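PDB 5XZ4: bumblebee peptidoglycan recognition protein SA from Bombus, which probably recognises bacterial peptidoglycan in innate immunity, with a preference for Dap-type over Lys-type peptidoglycans. Local coordinates for residues A126-G131 with E139-I144. Residues are numbered along the deposited sequence; the frame is centred on the assembly and turned at random.
Sequences ALIHCG and EDIRVI
Ile128 reaches Val143 and Ile141 with two different branches, and its torsions set which one goes where. With chi1 at -68°, CG1 lies beside the backbone N and CG2 lies beside the carbonyl carbon. A nearly extended chi2 of 162° then carries CD1 outward to Val143. The valine answers with CG2, the methyl beside its own backbone N, because chi1 of 173° turns CG1 anti to that nitrogen. Ile128 CD1 and Val143 CG2 meet at 4.0 Å, the two side chains crossing at a slant. The second branch works separately: Ile128 CG2 faces Ile141 CG2 at 4.3 Å, a looser touch between two branch methyls. One isoleucine of the helix thus spans two strand residues, Ile141 and Val143, whose CB atoms both point toward it. The intervening Arg142 turns to the other face of the strand, where NH2 makes a weak hydrogen bond to Tyr33 OH. All three touching residues are buried and the contact is purely apolar. It is small, burying 101 Å² over both sides; the nearest CA atoms, of Ile128 and Ile141, are 8.6 Å apart. The strand's backbone pairs through Arg142 with Pro32 and Val34 of strand 31-38, and through Val143 with Glu168 and Val170. Cys130, on the same helix, forms a disulfide with Cys7. Such helix-on-sheet packing belongs to the mixed alpha/beta core of the amidase-like PGRP fold. Here helix 118-134 packs against strand 141-145, the last of the five-stranded sheet, which runs parallel to strand 31-38, and Ile141 and Val143 also touch Val34 of that neighbour.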
ATOM      1  N   ALA A 126      -2.782   4.273 -11.007  1.00  8.83           N
ATOM      2  CA  ALA A 126      -2.534   5.716 -11.227  1.00  9.66           C
ATOM      3  C   ALA A 126      -1.465   6.217 -10.250  1.00  9.93           C
ATOM      4  O   ALA A 126      -0.590   7.024 -10.613  1.00 10.67           O
ATOM      5  CB  ALA A 126      -3.822   6.528 -11.114  1.00 10.89           C
ATOM      6  N   LEU A 127      -1.490   5.707  -9.011  1.00  9.94           N
ATOM      7  CA  LEU A 127      -0.447   6.028  -8.044  1.00  9.13           C
ATOM      8  C   LEU A 127       0.945   5.555  -8.509  1.00  9.32           C
ATOM      9  O   LEU A 127       1.935   6.290  -8.405  1.00 10.26           O
ATOM     10  CB  LEU A 127      -0.785   5.401  -6.662  1.00  9.46           C
ATOM     11  CG  LEU A 127       0.168   5.724  -5.492  1.00  9.62           C
ATOM     12  CD1 LEU A 127       0.131   7.210  -5.146  1.00  9.73           C
ATOM     13  CD2 LEU A 127      -0.095   4.829  -4.267  1.00 10.36           C
ATOM     14  N   ILE A 128       1.022   4.327  -9.047  1.00  9.40           N
ATOM     15  CA  ILE A 128       2.278   3.795  -9.566  1.00 10.31           C
ATOM     16  C   ILE A 128       2.726   4.654 -10.761  1.00 10.67           C
ATOM     17  O   ILE A 128       3.891   5.050 -10.831  1.00 11.28           O
ATOM     18  CB  ILE A 128       2.141   2.296  -9.921  1.00  9.94           C
ATOM     19  CG1 ILE A 128       1.950   1.468  -8.639  1.00 10.82           C
ATOM     20  CG2 ILE A 128       3.368   1.807 -10.679  1.00 10.95           C
ATOM     21  CD1 ILE A 128       1.385   0.103  -8.897  1.00 11.47           C
ATOM     22  N   HIS A 129       1.811   4.973 -11.684  1.00 10.51           N
ATOM     23  CA  HIS A 129       2.165   5.824 -12.830  1.00 12.77           C
ATOM     24  C   HIS A 129       2.639   7.202 -12.411  1.00 14.01           C
ATOM     25  O   HIS A 129       3.605   7.697 -12.988  1.00 14.60           O
ATOM     26  CB  HIS A 129       1.007   5.891 -13.803  1.00 13.06           C
ATOM     27  CG  HIS A 129       0.921   4.675 -14.665  1.00 15.39           C
ATOM     28  ND1 HIS A 129       0.351   4.691 -15.920  1.00 19.80           N
ATOM     29  CD2 HIS A 129       1.388   3.411 -14.478  1.00 17.51           C
ATOM     30  CE1 HIS A 129       0.413   3.478 -16.443  1.00 19.53           C
ATOM     31  NE2 HIS A 129       1.071   2.697 -15.609  1.00 18.32           N
ATOM     32  N   CYS A 130       1.973   7.802 -11.420  1.00 14.93           N
ATOM     33  CA  CYS A 130       2.346   9.089 -10.838  1.00 18.13           C
ATOM     34  C   CYS A 130       3.758   9.029 -10.302  1.00 15.73           C
ATOM     35  O   CYS A 130       4.579   9.903 -10.605  1.00 17.23           O
ATOM     36  CB  CYS A 130       1.379   9.423  -9.691  1.00 21.74           C
ATOM     37  SG  CYS A 130       1.839  10.812  -8.621  1.00 29.77           S
ATOM     38  N   GLY A 131       4.041   7.991  -9.511  1.00 14.55           N
ATOM     39  CA  GLY A 131       5.338   7.823  -8.885  1.00 15.33           C
ATOM     40  C   GLY A 131       6.451   7.742  -9.918  1.00 14.31           C
ATOM     41  O   GLY A 131       7.508   8.358  -9.737  1.00 14.20           O
ATOM     42  N   GLU A 139      11.905   4.070 -13.409  1.00 16.08           N
ATOM     43  CA  GLU A 139      11.195   3.871 -14.685  1.00 17.75           C
ATOM     44  C   GLU A 139      10.898   2.382 -14.946  1.00 17.17           C
ATOM     45  O   GLU A 139       9.866   2.038 -15.534  1.00 19.15           O
ATOM     46  CB  GLU A 139      12.003   4.463 -15.856  1.00 21.31           C
ATOM     47  CG  GLU A 139      12.302   5.953 -15.742  1.00 29.35           C
ATOM     48  CD  GLU A 139      11.169   6.833 -16.238  1.00 36.21           C
ATOM     49  OE1 GLU A 139      10.717   6.649 -17.390  1.00 44.82           O
ATOM     50  OE2 GLU A 139      10.752   7.728 -15.478  1.00 40.32           O
ATOM     51  N   ASP A 140      11.804   1.521 -14.481  1.00 16.92           N
ATOM     52  CA  ASP A 140      11.683   0.078 -14.604  1.00 17.73           C
ATOM     53  C   ASP A 140      11.128  -0.569 -13.326  1.00 17.23           C
ATOM     54  O   ASP A 140      11.479  -1.709 -13.000  1.00 16.89           O
ATOM     55  CB  ASP A 140      13.044  -0.546 -15.005  1.00 19.76           C
ATOM     56  CG  ASP A 140      14.166  -0.261 -13.998  1.00 23.22           C
ATOM     57  OD1 ASP A 140      13.931   0.406 -12.970  1.00 26.54           O
ATOM     58  OD2 ASP A 140      15.307  -0.717 -14.252  1.00 28.16           O
ATOM     59  N   ILE A 141      10.257   0.158 -12.622  1.00 15.95           N
ATOM     60  CA  ILE A 141       9.650  -0.326 -11.357  1.00 15.13           C
ATOM     61  C   ILE A 141       9.109  -1.759 -11.493  1.00 13.19           C
ATOM     62  O   ILE A 141       8.405  -2.071 -12.441  1.00 14.96           O
ATOM     63  CB  ILE A 141       8.558   0.661 -10.839  1.00 15.47           C
ATOM     64  CG1 ILE A 141       8.066   0.313  -9.428  1.00 14.91           C
ATOM     65  CG2 ILE A 141       7.342   0.716 -11.742  1.00 16.48           C
ATOM     66  CD1 ILE A 141       9.064   0.664  -8.369  1.00 17.24           C
ATOM     67  N   ARG A 142       9.419  -2.605 -10.508  1.00 13.01           N
ATOM     68  CA  ARG A 142       8.936  -3.982 -10.458  1.00 14.28           C
ATOM     69  C   ARG A 142       7.795  -4.075  -9.442  1.00 11.51           C
ATOM     70  O   ARG A 142       8.014  -3.826  -8.251  1.00 12.24           O
ATOM     71  CB  ARG A 142      10.073  -4.934 -10.089  1.00 15.30           C
ATOM     72  CG  ARG A 142      11.120  -5.051 -11.203  1.00 18.34           C
ATOM     73  CD  ARG A 142      12.386  -5.721 -10.713  1.00 22.57           C
ATOM     74  NE  ARG A 142      13.475  -5.653 -11.689  1.00 28.58           N
ATOM     75  CZ  ARG A 142      14.702  -6.128 -11.491  1.00 30.13           C
ATOM     76  NH1 ARG A 142      15.615  -5.999 -12.447  1.00 31.87           N
ATOM     77  NH2 ARG A 142      15.031  -6.734 -10.348  1.00 31.09           N
ATOM     78  N   VAL A 143       6.600  -4.407  -9.913  1.00 10.14           N
ATOM     79  CA  VAL A 143       5.430  -4.551  -9.028  1.00 10.30           C
ATOM     80  C   VAL A 143       5.289  -6.043  -8.729  1.00 10.51           C
ATOM     81  O   VAL A 143       5.282  -6.869  -9.651  1.00 11.13           O
ATOM     82  CB  VAL A 143       4.146  -3.999  -9.685  1.00 10.22           C
ATOM     83  CG1 VAL A 143       2.927  -4.308  -8.817  1.00 11.66           C
ATOM     84  CG2 VAL A 143       4.265  -2.503  -9.927  1.00 11.47           C
ATOM     85  N   ILE A 144       5.186  -6.382  -7.443  1.00  9.90           N
ATOM     86  CA  ILE A 144       5.023  -7.795  -7.022  1.00 10.26           C
ATOM     87  C   ILE A 144       3.982  -7.902  -5.917  1.00  9.78           C
ATOM     88  O   ILE A 144       3.801  -6.948  -5.147  1.00 10.25           O
ATOM     89  CB  ILE A 144       6.355  -8.453  -6.591  1.00 11.37           C
ATOM     90  CG1 ILE A 144       7.046  -7.677  -5.483  1.00 11.97           C
ATOM     91  CG2 ILE A 144       7.296  -8.629  -7.786  1.00 12.82           C
ATOM     92  CD1 ILE A 144       8.232  -8.389  -4.863  1.00 14.09           C
TER